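Local coordinates for protein cyclase (Uncultured organism, PDB 5IBZ) that probably acts as an arylformamidase-like hydrolase of the cyclase family, and binds acetylphosphate in its pocket, at residues D115-G120 with G276-E281; L146-V151 with P310-S315. One frame throughout, in Å; residues are numbered along the deposited sequence.

Interaction 1: D115-G120 with G276-E281. With UVW (acetylphosphate), chain F.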
loop_
_atom_site.group_PDB
_atom_site.type_symbol
_atom_site.label_atom_id
_atom_site.label_comp_id
_atom_site.label_asym_id
_atom_site.label_seq_id
_atom_site.Cartn_x
_atom_site.Cartn_y
_atom_site.Cartn_z
ATOM N N ASP B 115 7.355 7.002 18.637
ATOM C CA ASP B 115 5.923 6.941 18.897
ATOM C C ASP B 115 5.494 8.272 19.446
ATOM O O ASP B 115 6.101 8.783 20.388
ATOM C CB ASP B 115 5.602 5.830 19.877
ATOM C CG ASP B 115 6.054 4.471 19.367
ATOM O OD1 ASP B 115 6.167 4.297 18.129
ATOM O OD2 ASP B 115 6.322 3.585 20.208
ATOM N N ALA B 116 4.478 8.870 18.832
ATOM C CA ALA B 116 3.922 10.143 19.310
ATOM C C ALA B 116 3.133 9.949 20.588
ATOM O O ALA B 116 2.811 8.822 20.972
ATOM C CB ALA B 116 3.033 10.751 18.254
ATOM N N LEU B 117 2.786 11.058 21.226
ATOM C CA LEU B 117 1.985 10.976 22.447
ATOM C C LEU B 117 0.550 10.521 22.133
ATOM O O LEU B 117 -0.195 10.140 23.029
ATOM C CB LEU B 117 1.982 12.323 23.166
ATOM C CG LEU B 117 3.365 12.888 23.450
ATOM C CD1 LEU B 117 3.227 14.182 24.233
ATOM C CD2 LEU B 117 4.265 11.891 24.199
ATOM N N SER B 118 0.163 10.579 20.862
ATOM C CA SER B 118 -1.122 10.039 20.417
ATOM C C SER B 118 -1.105 8.528 20.210
ATOM O O SER B 118 -2.124 7.943 19.868
ATOM C CB SER B 118 -1.550 10.722 19.115
ATOM O OG SER B 118 -0.464 10.789 18.195
ATOM N N HIS B 119 0.050 7.880 20.383
ATOM C CA HIS B 119 0.158 6.439 20.133
ATOM C C HIS B 119 -0.399 5.561 21.258
ATOM O O HIS B 119 -0.821 4.438 20.996
ATOM C CB HIS B 119 1.626 6.047 19.877
ATOM C CG HIS B 119 1.859 4.574 19.766
ATOM N ND1 HIS B 119 1.238 3.789 18.817
ATOM C CD2 HIS B 119 2.650 3.739 20.481
ATOM C CE1 HIS B 119 1.632 2.536 18.957
ATOM N NE2 HIS B 119 2.491 2.479 19.961
ATOM N N GLY B 120 -0.367 6.035 22.507
ATOM C CA GLY B 120 -0.729 5.185 23.630
ATOM C C GLY B 120 -1.177 5.961 24.846
ATOM O O GLY B 120 -0.705 7.066 25.096
ATOM N N GLY B 276 4.225 12.624 29.026
ATOM C CA GLY B 276 4.390 13.191 27.702
ATOM C C GLY B 276 5.807 12.985 27.170
ATOM O O GLY B 276 6.335 13.806 26.415
ATOM N N VAL B 277 6.413 11.862 27.539
ATOM C CA VAL B 277 7.756 11.480 27.084
ATOM C C VAL B 277 7.646 10.514 25.901
ATOM O O VAL B 277 6.896 9.554 25.955
ATOM C CB VAL B 277 8.536 10.856 28.257
ATOM C CG1 VAL B 277 9.827 10.185 27.785
ATOM C CG2 VAL B 277 8.858 11.932 29.311
ATOM N N TYR B 278 8.389 10.790 24.835
ATOM C CA TYR B 278 8.324 10.020 23.607
ATOM C C TYR B 278 9.084 8.711 23.738
ATOM O O TYR B 278 10.050 8.603 24.496
ATOM C CB TYR B 278 8.881 10.862 22.436
ATOM C CG TYR B 278 8.021 12.075 22.196
ATOM C CD1 TYR B 278 8.170 13.214 22.980
ATOM C CD2 TYR B 278 7.027 12.077 21.239
ATOM C CE1 TYR B 278 7.355 14.310 22.811
ATOM C CE2 TYR B 278 6.215 13.171 21.049
ATOM C CZ TYR B 278 6.366 14.290 21.853
ATOM O OH TYR B 278 5.549 15.404 21.674
ATOM N N ILE B 279 8.605 7.715 22.998
ATOM C CA ILE B 279 9.185 6.385 22.994
ATOM C C ILE B 279 9.751 6.051 21.624
ATOM O O ILE B 279 9.056 6.137 20.608
ATOM C CB ILE B 279 8.129 5.321 23.396
ATOM C CG1 ILE B 279 7.708 5.513 24.862
ATOM C CG2 ILE B 279 8.629 3.926 23.102
ATOM C CD1 ILE B 279 6.654 4.571 25.341
ATOM N N GLY B 280 11.022 5.651 21.610
ATOM C CA GLY B 280 11.691 5.216 20.395
ATOM C C GLY B 280 11.962 3.726 20.433
ATOM O O GLY B 280 12.349 3.184 21.473
ATOM N N GLU B 281 11.720 3.047 19.313
ATOM C CA GLU B 281 11.839 1.594 19.279
ATOM C C GLU B 281 12.534 1.124 18.022
ATOM O O GLU B 281 12.474 1.786 16.979
ATOM C CB GLU B 281 10.459 0.927 19.374
ATOM C CG GLU B 281 9.801 1.174 20.727
ATOM C CD GLU B 281 8.325 0.837 20.779
ATOM O OE1 GLU B 281 7.673 0.731 19.724
ATOM O OE2 GLU B 281 7.840 0.659 21.913
HETATM C C1 UVW F . 3.401 -2.998 21.090
HETATM O O1 UVW F . 2.876 -2.907 20.032
HETATM C C1M UVW F . 3.125 -4.209 21.978
HETATM O O2 UVW F . 4.281 -2.014 21.549
HETATM P P UVW F . 4.547 -0.598 20.757
HETATM O O1P UVW F . 3.246 0.045 20.338
HETATM O O2P UVW F . 5.290 0.284 21.735
HETATM O O3P UVW F . 5.395 -0.800 19.528
#

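Interaction 2: L146-V151 with P310-S315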
loop_
_atom_site.group_PDB
_atom_site.type_symbol
_atom_site.label_atom_id
_atom_site.label_comp_id
_atom_site.label_asym_id
_atom_site.label_seq_id
_atom_site.Cartn_x
_atom_site.Cartn_y
_atom_site.Cartn_z
ATOM N N LEU B 146 -2.073 16.066 19.314
ATOM C CA LEU B 146 -0.918 15.228 19.653
ATOM C C LEU B 146 -0.372 14.404 18.475
ATOM O O LEU B 146 0.359 13.418 18.673
ATOM C CB LEU B 146 -1.256 14.283 20.807
ATOM C CG LEU B 146 -1.840 14.916 22.085
ATOM C CD1 LEU B 146 -2.143 13.852 23.131
ATOM C CD2 LEU B 146 -0.921 15.983 22.670
ATOM N N GLY B 147 -0.682 14.824 17.248
ATOM C CA GLY B 147 -0.066 14.244 16.083
ATOM C C GLY B 147 1.421 14.558 16.071
ATOM O O GLY B 147 1.876 15.528 16.692
ATOM N N ILE B 148 2.189 13.717 15.385
ATOM C CA ILE B 148 3.639 13.851 15.353
ATOM C C ILE B 148 4.089 15.166 14.682
ATOM O O ILE B 148 5.239 15.573 14.879
ATOM C CB ILE B 148 4.281 12.626 14.655
ATOM C CG1 ILE B 148 5.759 12.477 15.003
ATOM C CG2 ILE B 148 4.129 12.681 13.139
ATOM C CD1 ILE B 148 6.026 12.006 16.394
ATOM N N GLU B 149 3.216 15.862 13.955
ATOM C CA GLU B 149 3.632 17.124 13.323
ATOM C C GLU B 149 3.959 18.173 14.391
ATOM O O GLU B 149 4.678 19.144 14.121
ATOM C CB GLU B 149 2.576 17.662 12.336
ATOM C CG GLU B 149 1.299 18.280 12.902
ATOM C CD GLU B 149 0.268 17.284 13.435
ATOM O OE1 GLU B 149 0.495 16.053 13.421
ATOM O OE2 GLU B 149 -0.797 17.778 13.873
ATOM N N ASN B 150 3.457 17.967 15.605
ATOM C CA ASN B 150 3.715 18.901 16.693
ATOM C C ASN B 150 5.179 18.885 17.117
ATOM O O ASN B 150 5.617 19.791 17.842
ATOM C CB ASN B 150 2.828 18.600 17.903
ATOM C CG ASN B 150 1.388 19.013 17.688
ATOM O OD1 ASN B 150 1.049 20.194 17.765
ATOM N ND2 ASN B 150 0.524 18.045 17.415
ATOM N N VAL B 151 5.943 17.879 16.690
ATOM C CA VAL B 151 7.360 17.811 17.013
ATOM C C VAL B 151 8.192 17.643 15.730
ATOM O O VAL B 151 9.240 16.990 15.720
ATOM C CB VAL B 151 7.662 16.675 18.026
ATOM C CG1 VAL B 151 7.287 17.155 19.434
ATOM C CG2 VAL B 151 6.921 15.378 17.677
ATOM N N PRO B 310 1.230 14.998 9.186
ATOM C CA PRO B 310 0.167 15.524 10.038
ATOM C C PRO B 310 -0.858 14.460 10.387
ATOM O O PRO B 310 -1.298 13.685 9.536
ATOM C CB PRO B 310 -0.444 16.651 9.202
ATOM C CG PRO B 310 0.095 16.497 7.841
ATOM C CD PRO B 310 1.383 15.764 7.935
ATOM N N GLY B 311 -1.202 14.427 11.665
ATOM C CA GLY B 311 -2.199 13.486 12.149
ATOM C C GLY B 311 -1.692 12.078 12.371
ATOM O O GLY B 311 -2.471 11.199 12.734
ATOM N N ALA B 312 -0.396 11.850 12.181
ATOM C CA ALA B 312 0.167 10.527 12.427
ATOM C C ALA B 312 0.522 10.348 13.898
ATOM O O ALA B 312 0.796 11.325 14.613
ATOM C CB ALA B 312 1.400 10.292 11.554
ATOM N N VAL B 313 0.540 9.087 14.330
ATOM C CA VAL B 313 0.790 8.783 15.730
ATOM C C VAL B 313 2.209 8.239 15.960
ATOM O O VAL B 313 2.521 7.714 17.032
ATOM C CB VAL B 313 -0.262 7.795 16.293
ATOM C CG1 VAL B 313 -1.642 8.375 16.143
ATOM C CG2 VAL B 313 -0.188 6.441 15.634
ATOM N N GLY B 314 3.083 8.451 14.979
ATOM C CA GLY B 314 4.494 8.113 15.085
ATOM C C GLY B 314 5.134 8.304 13.729
ATOM O O GLY B 314 4.485 8.733 12.782
ATOM N N SER B 315 6.402 7.949 13.615
ATOM C CA SER B 315 7.124 8.124 12.371
ATOM C C SER B 315 8.325 7.212 12.290
ATOM O O SER B 315 8.978 6.987 13.306
ATOM C CB SER B 315 7.621 9.552 12.258
ATOM O OG SER B 315 8.357 9.734 11.068
#

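Interaction 1: D115-G120 with G276-E281
Leu117 lies across one face of the Tyr278 ring: its CD2 sits 3.9 Å from the ring centroid, a CH-pi contact almost on the ring normal, while the carbonyl O of Asp115 meets the ring edge at Tyr278 CD2, 3.5 Å away. Phe155 adds an edge-to-face contact, and the phenol OH is hydrogen-bonded to the backbone O of Arg29. Tyrosine thus suits a place that needs a broad apolar face and a polar tip; an alanine here would probably open a gap beneath Leu117 and leave Arg29 O without its donor. Over one face of the His119 ring lies Asp115 OD1, 4.2 Å above the plane and offset toward the rim. At the ring edge His119 NE2 donates to acetylphosphate O1P at 2.6 Å, and ND1 donates to Ala100 O of the second subunit. A chi1 of 173°, CG anti to the backbone N, turns the ring to the ligand. Asp115 N bonds to Ile279 O (2.7 Å), pairing strand 113-115 antiparallel with strand 278-281. That pairing brings two acids together, their carboxylate planes nearly perpendicular: two acceptors, Asp115 OD2 and Glu281 OE1, face each other 3.2 Å apart beside the phosphate that His119 grips.

Interaction 2: L146-V151 with P310-S315
Gly147 leads into a short 3-10 turn, 148-150, whose first residue, Ile148, packs against the loop 310-313 just before strand 314-316, an edge strand of the mixed sheet within this chain. Two hydrogen bonds cross the contact. Ile148 N donates to Ala312 O at 2.9 Å, and the same carbonyl receives a CA-H...O contact from Gly147 CA. The other bond uses a side chain: Gly311 N donates to Glu149 OE1, coming from above the carboxylate plane, and Pro310 CA makes a close approach beside it, 3.4 Å from Glu149 OE1. Glutamate fits because it offers an acceptor on a chain long enough to fold back, with CG between the backbone N and carbonyl carbon (chi1 74°) and a bend at chi2 (-76°). Glycine is suited to both close-approach positions. A side chain on Gly147 would run into Glu149 OE1, and Gly311 has the positive phi that glycine takes readily.

The apolar contacts are lighter. Ile148 CB sets off toward the loop and CG2 does the touching, 4.0 Å from Ala312 CB, whose short methyl offers it a light contact; the CD1 end of Ile148 lies on Ala116. Pro310 packs on Ile59 of the second subunit.

Within the turn, Gly147 O accepts twice from Asn150, from its backbone N and from its side chain, both reaching the same face of the carbonyl plane; the bond from Asn150 ND2 to Gly147 O measures 2.9 Å.

Interactions 1 and 2 have centres 10 Å apart; their segments alternate along the chain, and segment 115-120 of interaction 1 also touches both segments of interaction 2. Ala116 N bonds to Val313 O (2.9 Å), extending the sheet from strand 278-281 through strand 113-115 to strand 314-316, while Ser118 OG lies 2.8 Å from Leu146 O, a probable hydrogen bond. Val151 CG1 packs on Tyr278 OH at 3.3 Å. Interaction 1 reaches acetylphosphate directly, and His268 NE2 and Arg69 NH1 also hydrogen-bond to it; interaction 2 stands behind, with Gly314 CA about 10 Å from the nearest phosphate oxygen. Both also touch the second subunit: OD2 of Asp102 of the second subunit accepts from Val313 N.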